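Local coordinates for Dr hemagglutinin structural subunit (Escherichia coli, PDB 2W5P), which forms the structural subunit of Dr fimbriae, which bind the Dr blood group antigen and mediate adherence of uropathogenic bacteria to the upper urinary tract, at residues T18-L23 with T139-G144; L91-R96 with I122-D127; F75-F80 with W103-G108; I83-R88 with P135-L140. The protein carries 1 engineered substitution. All blocks are in the same frame, centred on the assembly; numbering follows the deposited sequence.

Interaction 1: T18-L23 with T139-G144. With SO4 (sulfate ion), chain G.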
loop_
_atom_site.group_PDB
_atom_site.type_symbol
_atom_site.label_atom_id
_atom_site.label_comp_id
_atom_site.label_asym_id
_atom_site.label_seq_id
_atom_site.Cartn_x
_atom_site.Cartn_y
_atom_site.Cartn_z
ATOM N N THR A 18 11.436 1.702 -6.380
ATOM C CA THR A 18 11.527 0.357 -5.831
ATOM C C THR A 18 10.232 -0.351 -6.131
ATOM O O THR A 18 9.164 0.174 -5.847
ATOM C CB THR A 18 11.764 0.441 -4.320
ATOM O OG1 THR A 18 13.056 1.000 -4.068
ATOM C CG2 THR A 18 11.654 -0.904 -3.666
ATOM N N GLY A 19 10.328 -1.514 -6.760
ATOM C CA GLY A 19 9.159 -2.328 -7.104
ATOM C C GLY A 19 9.176 -3.589 -6.215
ATOM O O GLY A 19 10.213 -4.221 -6.036
ATOM N N THR A 20 8.041 -3.897 -5.599
ATOM C CA THR A 20 7.943 -5.043 -4.679
ATOM C C THR A 20 7.031 -6.076 -5.273
ATOM O O THR A 20 5.864 -5.803 -5.491
ATOM C CB THR A 20 7.432 -4.630 -3.305
ATOM O OG1 THR A 20 8.429 -3.851 -2.627
ATOM C CG2 THR A 20 7.106 -5.855 -2.472
ATOM N N THR A 21 7.587 -7.242 -5.597
ATOM C CA THR A 21 6.807 -8.384 -6.128
ATOM C C THR A 21 6.265 -9.219 -4.955
ATOM O O THR A 21 7.044 -9.724 -4.134
ATOM C CB THR A 21 7.681 -9.268 -7.045
ATOM O OG1 THR A 21 7.958 -8.563 -8.248
ATOM C CG2 THR A 21 6.963 -10.617 -7.403
ATOM N N LYS A 22 4.935 -9.315 -4.856
ATOM C CA LYS A 22 4.292 -10.119 -3.819
ATOM C C LYS A 22 3.699 -11.390 -4.444
ATOM O O LYS A 22 3.118 -11.370 -5.547
ATOM C CB LYS A 22 3.204 -9.315 -3.112
ATOM C CG LYS A 22 3.735 -8.202 -2.219
ATOM C CD LYS A 22 3.262 -6.835 -2.671
ATOM C CE LYS A 22 3.615 -5.775 -1.647
ATOM N NZ LYS A 22 2.624 -4.664 -1.625
ATOM N N LEU A 23 3.956 -12.513 -3.807
ATOM C CA LEU A 23 3.424 -13.783 -4.285
ATOM C C LEU A 23 2.748 -14.481 -3.095
ATOM O O LEU A 23 3.312 -14.513 -2.016
ATOM C CB LEU A 23 4.586 -14.669 -4.774
ATOM C CG LEU A 23 4.250 -16.170 -4.907
ATOM C CD1 LEU A 23 3.228 -16.388 -6.005
ATOM C CD2 LEU A 23 5.514 -16.962 -5.248
ATOM N N THR A 139 7.940 -12.119 -0.828
ATOM C CA THR A 139 8.250 -10.889 -1.535
ATOM C C THR A 139 9.670 -10.827 -2.066
ATOM O O THR A 139 10.616 -11.218 -1.382
ATOM C CB THR A 139 7.996 -9.655 -0.618
ATOM O OG1 THR A 139 8.931 -9.692 0.450
ATOM C CG2 THR A 139 6.583 -9.691 -0.023
ATOM N N LEU A 140 9.819 -10.140 -3.201
ATOM C CA LEU A 140 11.135 -9.809 -3.764
ATOM C C LEU A 140 11.083 -8.304 -4.046
ATOM O O LEU A 140 10.190 -7.821 -4.766
ATOM C CB LEU A 140 11.368 -10.560 -5.086
ATOM C CG LEU A 140 12.493 -10.073 -6.040
ATOM C CD1 LEU A 140 13.823 -10.224 -5.342
ATOM C CD2 LEU A 140 12.471 -11.015 -7.263
ATOM N N THR A 141 12.045 -7.576 -3.508
ATOM C CA THR A 141 12.079 -6.129 -3.673
ATOM C C THR A 141 13.299 -5.732 -4.505
ATOM O O THR A 141 14.406 -6.089 -4.161
ATOM C CB THR A 141 12.106 -5.448 -2.295
ATOM O OG1 THR A 141 10.981 -5.905 -1.527
ATOM C CG2 THR A 141 12.036 -3.899 -2.445
ATOM N N LEU A 142 13.070 -4.970 -5.582
ATOM C CA LEU A 142 14.142 -4.504 -6.477
ATOM C C LEU A 142 14.112 -2.991 -6.592
ATOM O O LEU A 142 13.049 -2.378 -6.809
ATOM C CB LEU A 142 13.957 -5.087 -7.881
ATOM C CG LEU A 142 13.996 -6.622 -7.918
ATOM C CD1 LEU A 142 13.372 -7.174 -9.222
ATOM C CD2 LEU A 142 15.439 -7.073 -7.737
ATOM N N THR A 143 15.290 -2.405 -6.555
ATOM C CA THR A 143 15.414 -0.943 -6.638
ATOM C C THR A 143 16.158 -0.567 -7.908
ATOM O O THR A 143 17.132 -1.227 -8.273
ATOM C CB THR A 143 16.109 -0.389 -5.370
ATOM O OG1 THR A 143 15.280 -0.675 -4.234
ATOM C CG2 THR A 143 16.335 1.144 -5.481
ATOM N N GLY A 144 15.659 0.449 -8.608
ATOM C CA GLY A 144 16.260 0.870 -9.859
ATOM C C GLY A 144 17.496 1.734 -9.611
ATOM O O GLY A 144 17.587 2.438 -8.615
HETATM S S SO4 G . 5.053 -1.986 -6.951
HETATM O O1 SO4 G . 6.044 -3.010 -6.513
HETATM O O2 SO4 G . 3.790 -2.009 -6.201
HETATM O O3 SO4 G . 5.650 -0.655 -6.632
HETATM O O4 SO4 G . 4.951 -2.085 -8.414
HETATM O O HOH W 1 9.959 -6.304 -7.815
HETATM O O HOH W 2 9.395 -4.194 -0.179
#

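Interaction 2: L91-R96 with I122-D127. With CL8 (chloramphenicol succinate), chain D.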
loop_
_atom_site.group_PDB
_atom_site.type_symbol
_atom_site.label_atom_id
_atom_site.label_comp_id
_atom_site.label_asym_id
_atom_site.label_seq_id
_atom_site.Cartn_x
_atom_site.Cartn_y
_atom_site.Cartn_z
ATOM N N LEU A 91 11.938 -18.688 -1.634
ATOM C CA LEU A 91 11.624 -19.299 -2.922
ATOM C C LEU A 91 12.651 -18.789 -3.918
ATOM O O LEU A 91 12.652 -17.596 -4.286
ATOM C CB LEU A 91 10.203 -18.955 -3.365
ATOM C CG LEU A 91 9.888 -19.268 -4.847
ATOM C CD1 LEU A 91 9.692 -20.834 -5.063
ATOM C CD2 LEU A 91 8.673 -18.514 -5.302
ATOM N N TYR A 92 13.589 -19.650 -4.298
ATOM C CA TYR A 92 14.625 -19.251 -5.256
ATOM C C TYR A 92 14.055 -19.029 -6.627
ATOM O O TYR A 92 13.216 -19.813 -7.101
ATOM C CB TYR A 92 15.769 -20.276 -5.315
ATOM C CG TYR A 92 16.473 -20.403 -3.980
ATOM C CD1 TYR A 92 16.050 -21.328 -3.043
ATOM C CD2 TYR A 92 17.468 -19.523 -3.619
ATOM C CE1 TYR A 92 16.628 -21.378 -1.752
ATOM C CE2 TYR A 92 18.055 -19.558 -2.326
ATOM C CZ TYR A 92 17.628 -20.471 -1.418
ATOM O OH TYR A 92 18.225 -20.503 -0.171
ATOM N N VAL A 93 14.574 -17.992 -7.284
ATOM C CA VAL A 93 14.124 -17.587 -8.605
ATOM C C VAL A 93 15.275 -17.143 -9.480
ATOM O O VAL A 93 16.340 -16.708 -8.999
ATOM C CB VAL A 93 13.058 -16.393 -8.516
ATOM C CG1 VAL A 93 11.807 -16.829 -7.764
ATOM C CG2 VAL A 93 13.672 -15.140 -7.857
ATOM N N ASN A 94 15.000 -17.163 -10.780
ATOM C CA ASN A 94 15.858 -16.577 -11.775
ATOM C C ASN A 94 15.086 -15.389 -12.298
ATOM O O ASN A 94 13.878 -15.418 -12.309
ATOM C CB ASN A 94 16.068 -17.550 -12.926
ATOM C CG ASN A 94 17.232 -18.462 -12.691
ATOM O OD1 ASN A 94 18.291 -18.011 -12.269
ATOM N ND2 ASN A 94 16.985 -19.762 -12.768
ATOM N N ILE A 95 15.781 -14.321 -12.661
ATOM C CA ILE A 95 15.125 -13.178 -13.271
ATOM C C ILE A 95 15.784 -12.991 -14.627
ATOM O O ILE A 95 17.008 -13.122 -14.752
ATOM C CB ILE A 95 15.202 -11.897 -12.423
ATOM C CG1 ILE A 95 16.653 -11.536 -12.088
ATOM C CG2 ILE A 95 14.349 -12.044 -11.184
ATOM C CD1 ILE A 95 16.817 -10.169 -11.364
ATOM N N ARG A 96 14.973 -12.711 -15.638
ATOM C CA ARG A 96 15.474 -12.624 -17.020
ATOM C C ARG A 96 14.596 -11.678 -17.819
ATOM O O ARG A 96 13.367 -11.761 -17.713
ATOM C CB ARG A 96 15.392 -14.038 -17.642
ATOM C CG ARG A 96 15.528 -14.045 -19.171
ATOM C CD ARG A 96 15.573 -15.457 -19.734
ATOM N NE ARG A 96 14.243 -16.049 -19.890
ATOM C CZ ARG A 96 13.778 -17.064 -19.157
ATOM N NH1 ARG A 96 14.510 -17.579 -18.169
ATOM N NH2 ARG A 96 12.570 -17.560 -19.401
ATOM N N ILE A 122 11.149 -7.584 -16.719
ATOM C CA ILE A 122 12.018 -8.576 -16.069
ATOM C C ILE A 122 11.092 -9.674 -15.525
ATOM O O ILE A 122 10.278 -9.418 -14.618
ATOM C CB ILE A 122 12.849 -7.951 -14.905
ATOM C CG1 ILE A 122 13.852 -6.915 -15.417
ATOM C CG2 ILE A 122 13.564 -9.037 -14.117
ATOM C CD1 ILE A 122 14.980 -7.480 -16.246
ATOM N N GLY A 123 11.131 -10.857 -16.137
ATOM C CA GLY A 123 10.283 -11.954 -15.692
ATOM C C GLY A 123 10.953 -12.644 -14.487
ATOM O O GLY A 123 12.166 -12.749 -14.435
ATOM N N ILE A 124 10.136 -13.057 -13.517
ATOM C CA ILE A 124 10.597 -13.810 -12.345
ATOM C C ILE A 124 10.133 -15.256 -12.578
ATOM O O ILE A 124 8.913 -15.507 -12.744
ATOM C CB ILE A 124 9.975 -13.305 -10.976
ATOM C CG1 ILE A 124 10.087 -11.779 -10.795
ATOM C CG2 ILE A 124 10.692 -14.009 -9.801
ATOM C CD1 ILE A 124 11.470 -11.236 -11.109
ATOM N N TYR A 125 11.076 -16.192 -12.490
ATOM C CA TYR A 125 10.799 -17.641 -12.718
ATOM C C TYR A 125 11.353 -18.486 -11.570
ATOM O O TYR A 125 12.410 -18.191 -11.050
ATOM C CB TYR A 125 11.463 -18.110 -14.040
ATOM C CG TYR A 125 11.085 -17.277 -15.249
ATOM C CD1 TYR A 125 9.954 -17.605 -16.026
ATOM C CD2 TYR A 125 11.836 -16.167 -15.621
ATOM C CE1 TYR A 125 9.587 -16.826 -17.155
ATOM C CE2 TYR A 125 11.445 -15.352 -16.717
ATOM C CZ TYR A 125 10.297 -15.691 -17.457
ATOM O OH TYR A 125 9.904 -14.894 -18.523
ATOM N N VAL A 126 10.652 -19.567 -11.222
ATOM C CA VAL A 126 11.105 -20.491 -10.175
ATOM C C VAL A 126 12.448 -21.120 -10.626
ATOM O O VAL A 126 12.597 -21.596 -11.762
ATOM C CB VAL A 126 10.031 -21.605 -9.909
ATOM C CG1 VAL A 126 10.541 -22.596 -8.888
ATOM C CG2 VAL A 126 8.663 -20.971 -9.426
ATOM N N ASP A 127 13.424 -21.103 -9.735
ATOM C CA ASP A 127 14.743 -21.661 -10.032
ATOM C C ASP A 127 14.853 -22.989 -9.255
ATOM O O ASP A 127 15.197 -22.993 -8.075
ATOM C CB ASP A 127 15.825 -20.659 -9.561
ATOM C CG ASP A 127 17.232 -21.171 -9.773
ATOM O OD1 ASP A 127 17.388 -22.195 -10.456
ATOM O OD2 ASP A 127 18.175 -20.563 -9.231
HETATM C C1 CL8 D . 6.816 -13.773 -17.100
HETATM CL CL1 CL8 D . 7.468 -14.280 -15.508
HETATM CL CL2 CL8 D . 7.186 -12.049 -17.485
HETATM C C2 CL8 D . 5.276 -14.005 -16.986
HETATM O O2 CL8 D . 4.609 -13.372 -16.133
HETATM N N2 CL8 D . 4.842 -14.912 -17.786
HETATM O O HOH W 3 14.391 -20.688 -13.714
#

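Interaction 3: F75-F80 with W103-G108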
loop_
_atom_site.group_PDB
_atom_site.type_symbol
_atom_site.label_atom_id
_atom_site.label_comp_id
_atom_site.label_asym_id
_atom_site.label_seq_id
_atom_site.Cartn_x
_atom_site.Cartn_y
_atom_site.Cartn_z
ATOM N N PHE A 75 18.684 -12.032 -1.558
ATOM C CA PHE A 75 19.782 -12.644 -2.317
ATOM C C PHE A 75 20.811 -13.231 -1.359
ATOM O O PHE A 75 21.093 -12.595 -0.378
ATOM C CB PHE A 75 20.421 -11.612 -3.298
ATOM C CG PHE A 75 21.325 -10.587 -2.636
ATOM C CD1 PHE A 75 20.842 -9.328 -2.292
ATOM C CD2 PHE A 75 22.691 -10.812 -2.545
ATOM C CE1 PHE A 75 21.705 -8.337 -1.783
ATOM C CE2 PHE A 75 23.559 -9.832 -2.047
ATOM C CZ PHE A 75 23.062 -8.618 -1.621
ATOM N N GLU A 76 21.282 -14.462 -1.586
ATOM C CA GLU A 76 22.262 -15.053 -0.661
ATOM C C GLU A 76 23.269 -15.616 -1.612
ATOM O O GLU A 76 23.336 -16.815 -1.852
ATOM C CB GLU A 76 21.658 -16.168 0.190
ATOM C CG GLU A 76 20.835 -17.192 -0.633
ATOM C CD GLU A 76 20.793 -18.547 0.037
ATOM O OE1 GLU A 76 21.260 -19.534 -0.555
ATOM O OE2 GLU A 76 20.310 -18.617 1.185
ATOM N N GLN A 77 23.986 -14.691 -2.210
ATOM C CA GLN A 77 24.899 -14.893 -3.287
ATOM C C GLN A 77 25.005 -16.070 -4.223
ATOM O O GLN A 77 24.968 -17.256 -3.865
ATOM C CB GLN A 77 26.075 -13.998 -3.203
ATOM C CG GLN A 77 25.665 -12.637 -3.772
ATOM C CD GLN A 77 24.475 -12.745 -4.765
ATOM O OE1 GLN A 77 24.664 -12.699 -5.978
ATOM N NE2 GLN A 77 23.263 -12.919 -4.242
ATOM N N GLY A 78 24.940 -15.656 -5.478
ATOM C CA GLY A 78 24.747 -16.515 -6.590
ATOM C C GLY A 78 23.241 -16.403 -6.857
ATOM O O GLY A 78 22.815 -16.063 -7.954
ATOM N N LYS A 79 22.454 -16.549 -5.799
ATOM C CA LYS A 79 21.019 -16.675 -5.939
ATOM C C LYS A 79 20.080 -15.568 -5.441
ATOM O O LYS A 79 20.247 -15.054 -4.342
ATOM C CB LYS A 79 20.602 -18.029 -5.358
ATOM C CG LYS A 79 21.100 -19.220 -6.181
ATOM C CD LYS A 79 21.052 -20.523 -5.383
ATOM C CE LYS A 79 20.081 -21.526 -6.002
ATOM N NZ LYS A 79 20.018 -21.389 -7.482
ATOM N N PHE A 80 19.066 -15.246 -6.257
ATOM C CA PHE A 80 17.957 -14.351 -5.845
ATOM C C PHE A 80 16.827 -15.271 -5.301
ATOM O O PHE A 80 16.690 -16.438 -5.724
ATOM C CB PHE A 80 17.402 -13.547 -7.061
ATOM C CG PHE A 80 18.348 -12.484 -7.586
ATOM C CD1 PHE A 80 19.067 -12.686 -8.776
ATOM C CD2 PHE A 80 18.470 -11.266 -6.931
ATOM C CE1 PHE A 80 19.897 -11.711 -9.271
ATOM C CE2 PHE A 80 19.287 -10.282 -7.414
ATOM C CZ PHE A 80 20.036 -10.498 -8.573
ATOM N N TRP A 103 22.303 -9.396 -19.622
ATOM C CA TRP A 103 22.497 -8.807 -18.294
ATOM C C TRP A 103 23.456 -9.687 -17.476
ATOM O O TRP A 103 23.596 -10.880 -17.751
ATOM C CB TRP A 103 21.142 -8.708 -17.543
ATOM C CG TRP A 103 20.138 -7.762 -18.174
ATOM C CD1 TRP A 103 19.560 -7.885 -19.411
ATOM C CD2 TRP A 103 19.507 -6.629 -17.550
ATOM N NE1 TRP A 103 18.658 -6.857 -19.620
ATOM C CE2 TRP A 103 18.595 -6.083 -18.493
ATOM C CE3 TRP A 103 19.641 -6.006 -16.297
ATOM C CZ2 TRP A 103 17.776 -4.960 -18.205
ATOM C CZ3 TRP A 103 18.904 -4.847 -16.051
ATOM C CH2 TRP A 103 17.978 -4.331 -17.023
ATOM N N THR A 104 24.036 -9.105 -16.428
ATOM C CA THR A 104 24.910 -9.841 -15.508
ATOM C C THR A 104 24.379 -9.701 -14.091
ATOM O O THR A 104 23.875 -8.662 -13.735
ATOM C CB THR A 104 26.357 -9.295 -15.537
ATOM O OG1 THR A 104 26.809 -9.153 -16.885
ATOM C CG2 THR A 104 27.307 -10.236 -14.757
ATOM N N THR A 105 24.614 -10.728 -13.279
ATOM C CA THR A 105 24.282 -10.748 -11.848
ATOM C C THR A 105 25.561 -10.489 -11.065
ATOM O O THR A 105 26.580 -11.149 -11.284
ATOM C CB THR A 105 23.719 -12.120 -11.408
ATOM O OG1 THR A 105 22.450 -12.363 -12.019
ATOM C CG2 THR A 105 23.549 -12.167 -9.900
ATOM N N ASP A 106 25.507 -9.558 -10.124
ATOM C CA ASP A 106 26.659 -9.280 -9.294
ATOM C C ASP A 106 26.261 -8.963 -7.869
ATOM O O ASP A 106 25.894 -7.842 -7.578
ATOM C CB ASP A 106 27.503 -8.132 -9.872
ATOM C CG ASP A 106 28.874 -8.003 -9.171
ATOM O OD1 ASP A 106 29.817 -7.436 -9.772
ATOM O OD2 ASP A 106 29.009 -8.482 -8.023
ATOM N N ASN A 107 26.360 -9.952 -6.982
ATOM C CA ASN A 107 26.091 -9.744 -5.552
ATOM C C ASN A 107 24.816 -8.945 -5.272
ATOM O O ASN A 107 24.886 -7.887 -4.650
ATOM C CB ASN A 107 27.270 -9.005 -4.903
ATOM C CG ASN A 107 27.244 -9.094 -3.379
ATOM O OD1 ASN A 107 27.038 -10.175 -2.815
ATOM N ND2 ASN A 107 27.390 -7.949 -2.709
ATOM N N GLY A 108 23.676 -9.414 -5.785
ATOM C CA GLY A 108 22.391 -8.752 -5.529
ATOM C C GLY A 108 21.998 -7.731 -6.578
ATOM O O GLY A 108 20.886 -7.230 -6.573
#

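Interaction 4: I83-R88 with P135-L140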
loop_
_atom_site.group_PDB
_atom_site.type_symbol
_atom_site.label_atom_id
_atom_site.label_comp_id
_atom_site.label_asym_id
_atom_site.label_seq_id
_atom_site.Cartn_x
_atom_site.Cartn_y
_atom_site.Cartn_z
ATOM N N ILE A 83 11.406 -13.754 -0.180
ATOM C CA ILE A 83 11.473 -14.110 1.242
ATOM C C ILE A 83 10.069 -14.114 1.817
ATOM O O ILE A 83 9.257 -13.207 1.550
ATOM C CB ILE A 83 12.402 -13.135 2.046
ATOM C CG1 ILE A 83 12.615 -13.636 3.479
ATOM C CG2 ILE A 83 11.824 -11.759 2.093
ATOM C CD1 ILE A 83 13.440 -14.923 3.564
ATOM N N SER A 84 9.780 -15.128 2.619
ATOM C CA SER A 84 8.479 -15.217 3.298
ATOM C C SER A 84 8.371 -14.082 4.294
ATOM O O SER A 84 9.379 -13.587 4.757
ATOM C CB SER A 84 8.404 -16.521 4.100
ATOM O OG SER A 84 7.213 -16.560 4.847
ATOM N N ASP A 85 7.143 -13.739 4.692
ATOM C CA ASP A 85 6.915 -12.742 5.740
ATOM C C ASP A 85 7.465 -13.266 7.090
ATOM O O ASP A 85 7.711 -12.483 8.018
ATOM C CB ASP A 85 5.414 -12.452 5.910
ATOM C CG ASP A 85 4.839 -11.624 4.786
ATOM O OD1 ASP A 85 5.592 -11.151 3.910
ATOM O OD2 ASP A 85 3.623 -11.405 4.802
ATOM N N ASN A 86 7.618 -14.587 7.224
ATOM C CA ASN A 86 8.164 -15.130 8.469
ATOM C C ASN A 86 9.667 -14.926 8.499
ATOM O O ASN A 86 10.339 -15.214 9.493
ATOM C CB ASN A 86 7.760 -16.600 8.702
ATOM C CG ASN A 86 8.372 -17.567 7.690
ATOM O OD1 ASN A 86 9.414 -17.315 7.110
ATOM N ND2 ASN A 86 7.766 -18.727 7.569
ATOM N N ASN A 87 10.183 -14.424 7.382
ATOM C CA ASN A 87 11.597 -14.121 7.246
ATOM C C ASN A 87 12.450 -15.356 7.297
ATOM O O ASN A 87 13.651 -15.273 7.510
ATOM C CB ASN A 87 12.044 -13.130 8.329
ATOM C CG ASN A 87 12.453 -11.799 7.751
ATOM O OD1 ASN A 87 13.541 -11.663 7.171
ATOM N ND2 ASN A 87 11.543 -10.832 7.810
ATOM N N ARG A 88 11.830 -16.500 7.037
ATOM C CA ARG A 88 12.509 -17.782 7.103
ATOM C C ARG A 88 12.512 -18.505 5.748
ATOM O O ARG A 88 13.560 -18.937 5.252
ATOM C CB ARG A 88 11.762 -18.665 8.103
ATOM C CG ARG A 88 12.634 -19.351 9.117
ATOM C CD ARG A 88 11.779 -20.079 10.149
ATOM N NE ARG A 88 11.504 -19.237 11.309
ATOM C CZ ARG A 88 11.348 -19.697 12.548
ATOM N NH1 ARG A 88 11.422 -20.999 12.789
ATOM N NH2 ARG A 88 11.111 -18.855 13.546
ATOM N N PRO A 135 2.895 -22.654 2.281
ATOM C CA PRO A 135 1.946 -21.602 1.921
ATOM C C PRO A 135 2.325 -20.375 2.762
ATOM O O PRO A 135 2.737 -20.501 3.928
ATOM C CB PRO A 135 0.602 -22.173 2.408
ATOM C CG PRO A 135 0.777 -23.653 2.287
ATOM C CD PRO A 135 2.209 -23.894 2.694
ATOM N N GLY A 136 2.169 -19.201 2.179
ATOM C CA GLY A 136 2.470 -17.957 2.889
ATOM C C GLY A 136 2.634 -16.832 1.886
ATOM O O GLY A 136 2.273 -16.985 0.732
ATOM N N ASN A 137 3.094 -15.676 2.359
ATOM C CA ASN A 137 3.256 -14.503 1.492
ATOM C C ASN A 137 4.729 -14.223 1.312
ATOM O O ASN A 137 5.518 -14.248 2.269
ATOM C CB ASN A 137 2.487 -13.277 2.031
ATOM C CG ASN A 137 0.983 -13.470 1.944
ATOM O OD1 ASN A 137 0.403 -13.383 0.873
ATOM N ND2 ASN A 137 0.360 -13.795 3.066
ATOM N N TYR A 138 5.120 -14.146 0.056
ATOM C CA TYR A 138 6.529 -14.044 -0.282
ATOM C C TYR A 138 6.791 -12.736 -1.049
ATOM O O TYR A 138 5.961 -12.304 -1.834
ATOM C CB TYR A 138 6.914 -15.275 -1.132
ATOM C CG TYR A 138 6.867 -16.606 -0.334
ATOM C CD1 TYR A 138 8.042 -17.159 0.203
ATOM C CD2 TYR A 138 5.659 -17.298 -0.129
ATOM C CE1 TYR A 138 8.016 -18.357 0.944
ATOM C CE2 TYR A 138 5.619 -18.509 0.634
ATOM C CZ TYR A 138 6.825 -19.008 1.163
ATOM O OH TYR A 138 6.823 -20.116 1.959
ATOM N N THR A 139 7.940 -12.119 -0.828
ATOM C CA THR A 139 8.250 -10.889 -1.535
ATOM C C THR A 139 9.670 -10.827 -2.066
ATOM O O THR A 139 10.616 -11.218 -1.382
ATOM C CB THR A 139 7.996 -9.655 -0.618
ATOM O OG1 THR A 139 8.931 -9.692 0.450
ATOM C CG2 THR A 139 6.583 -9.691 -0.023
ATOM N N LEU A 140 9.819 -10.140 -3.201
ATOM C CA LEU A 140 11.135 -9.809 -3.764
ATOM C C LEU A 140 11.083 -8.304 -4.046
ATOM O O LEU A 140 10.190 -7.821 -4.766
ATOM C CB LEU A 140 11.368 -10.560 -5.086
ATOM C CG LEU A 140 12.493 -10.073 -6.040
ATOM C CD1 LEU A 140 13.823 -10.224 -5.342
ATOM C CD2 LEU A 140 12.471 -11.015 -7.263
HETATM O O HOH W 4 7.927 -11.082 2.655
HETATM O O HOH W 5 6.371 -19.207 4.814
#

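Interaction 1: T18-L23 with T139-G144
Thr18 and Thr143 meet through their hydroxyls, OG1 to OG1 at 2.8 Å. In Thr18 the first torsion (chi1 -67°) sets OG1 anti to the carbonyl carbon and turns it to Thr143, while CG2, anti to the backbone N, presses on methyl CG2 of Thr141 at a tight 3.3 Å. Thr20 and Thr141 form the next non-hydrogen-bonded pair on this face; their side chains slant across one another, and a water takes a hydrogen bond with each hydroxyl, 2.7 Å from Thr20 OG1 and 2.7 Å from Thr141 OG1. Farther along, Thr139 is turned differently: its methyl CG2 lies alongside CG of Lys22, both side chains pointing the same way. Thr21, Leu140 and Leu142 occupy the reverse face, the two leucines buried.

Between the side chains, Gly19 with Leu142 and Thr21 with Leu140 exchange two backbone hydrogen bonds each, the shortest from Thr21 N to Leu140 O at 2.8 Å. A sulfate, probably from the crystallisation liquor, sits by Thr20 N, although the modelled bond is doubtfully short, and also binds Asp35 N of the second subunit.

Regular antiparallel pairing with one face turned to the core (Leu140, Leu142) and the other, threonine-bearing face partly exposed is characteristic of a beta-sandwich, consistent with the immunoglobulin-like fold of fimbrial subunits; 18-23 falls in a predicted receptor-binding region.

Interaction 2: L91-R96 with I122-D127
Arg96 lays its guanidinium flat on the Tyr125 ring, planes 11° apart and Arg96 CZ 4.2 Å from the ring centroid, a cation-pi stack offset so that NH2 lies over the rim near Tyr125 CZ. A bend at chi3 (82°) folds the arginine back over the ring. The opposite ring face carries chlorine CL1 of chloramphenicol succinate, so the tyrosine is sandwiched between ligand and guanidinium.

Backbone hydrogen bonds pair Asn94 with Tyr125 and Arg96 with Gly123, two each, and Asp127 N adds a fifth at 2.9 Å from Tyr92 O. Among polar side chains, Asn94 ND2 donates to a water that in turn donates to Val126 O, while Asp127 OD2 forms a salt bridge with Lys79. Apolar contacts fill the inner face: Val93 CB touches Ile124 CG2 at 3.6 Å, and Ile95 CB meets Ile122 CG2 at 3.7 Å.

Backbone bonds of Leu91 with Leu82 and Val93 with Phe80 place strand 90-97 between strands 79-84 and 119-126, the latter pairing in turn with 50-59, while Phe110 of strand 109-112 packs on Ile95 and Ile122.

Interaction 3: F75-F80 with W103-G108
Glu76 N donates to Lys79 O at 3.0 Å, closing the turn that carries Phe75 and Phe80 against Gly108. Gly108 places its CA over the centre of the Phe75 ring, 3.5 Å from the centroid and only 8° off the ring normal, a CH-pi contact. The Phe80 ring meets the same glycine with its edge: CE2 lies 3.5 Å from Gly108 O, which is near the ring plane. The Thr105 and Phe80 side chains come at each other head on, methyl CG2 of Thr105 lying 3.7 Å from Phe80 CE1.

Asn107 adds a plain contact, its OD1 lying 3.6 Å from Phe75 CE2. With CG anti to its backbone N (chi1 -164°), the asparagine carries its amide back to 75-80 although its CB starts out away from it. Gln77 is poorly ordered, so its exact placement is doubtful, but its side chain crosses that of Asn107 at a slant with the two amide planes 74° apart. Beyond the pair, Phe80 packs on Ile95 and Ala70, and Gly108 shares a backbone hydrogen bond with Ala70.

A weakly bonded hairpin at 75-80 packs here against the tight hairpin of strands 103-106 and 109-112. The latter are linked through Asn107-Gly108, whose positive phi angles fit a type I' turn, for which Asn-Gly is a classic sequence.

Interaction 4: I83-R88 with P135-L140
Tyr138 and Ser84 form a non-hydrogen-bonded pair, and CE1 of the tyrosine ring rests 3.7 Å from Ser84 CB. Next to them Ile83 and Thr139 exchange two backbone hydrogen bonds, Ile83 N to Thr139 O and Thr139 N to Ile83 O, in both of which the donor stands well above the carbonyl plane. The pairing ends with Asp85 N, which reaches Asn137 O at 3.0 Å through a bent hydrogen bond (N-H...O angle 136°), the donor nearly in line with the C=O. The Asp85 carboxylate slants across the Asn137 side chain, OD2 3.5 Å from Asn137 CB.

Two waters bind the next shell. One donates to Ile83 O and to Asp85 OD1, each at 2.7 Å, and accepts from the Thr139 hydroxyl. The other donates to Tyr138 OH and is hydrogen-bonded to Ser84 OG; the tyrosine hydroxyl is also bonded to Pro134 O, and the Asn137 side chain to Thr24.

Ser84 is set by the turn that follows it. OG, anti to the backbone N (chi1 175°), accepts from Asn86 N at 3.1 Å in an ST turn, while Asn87 N binds Ser84 O to close a type I turn.

The contact therefore marks the point where strand 79-84 leaves its neighbour 136-148. Strand 17-26 lines the other side of 136-148, and Tyr138 packs on both flanking strands through Val25 and Leu82.

Strand 136-148 carries interactions 1 and 4, which share Thr139 and Leu140 and have centres about 12 Å apart; Leu23 O probably accepts a hydrogen bond from Tyr138 N at 2.8 Å. Interaction 2 packs against interaction 1 in the interior, Leu23 CD2 lying 3.5 Å from Leu91 CD2. It also adjoins interaction 3: Asp127 OD2 and Lys79 NZ form a salt bridge of 2.7 Å, and Val93 N probably bonds to Phe80 O. Strand 79-84 connects interactions 3 and 4, whose centres are about 19 Å apart. Chloramphenicol succinate touches interaction 2 directly, whereas it lies about 9 Å from the Thr21 side chain and about 13 Å from that of Phe80.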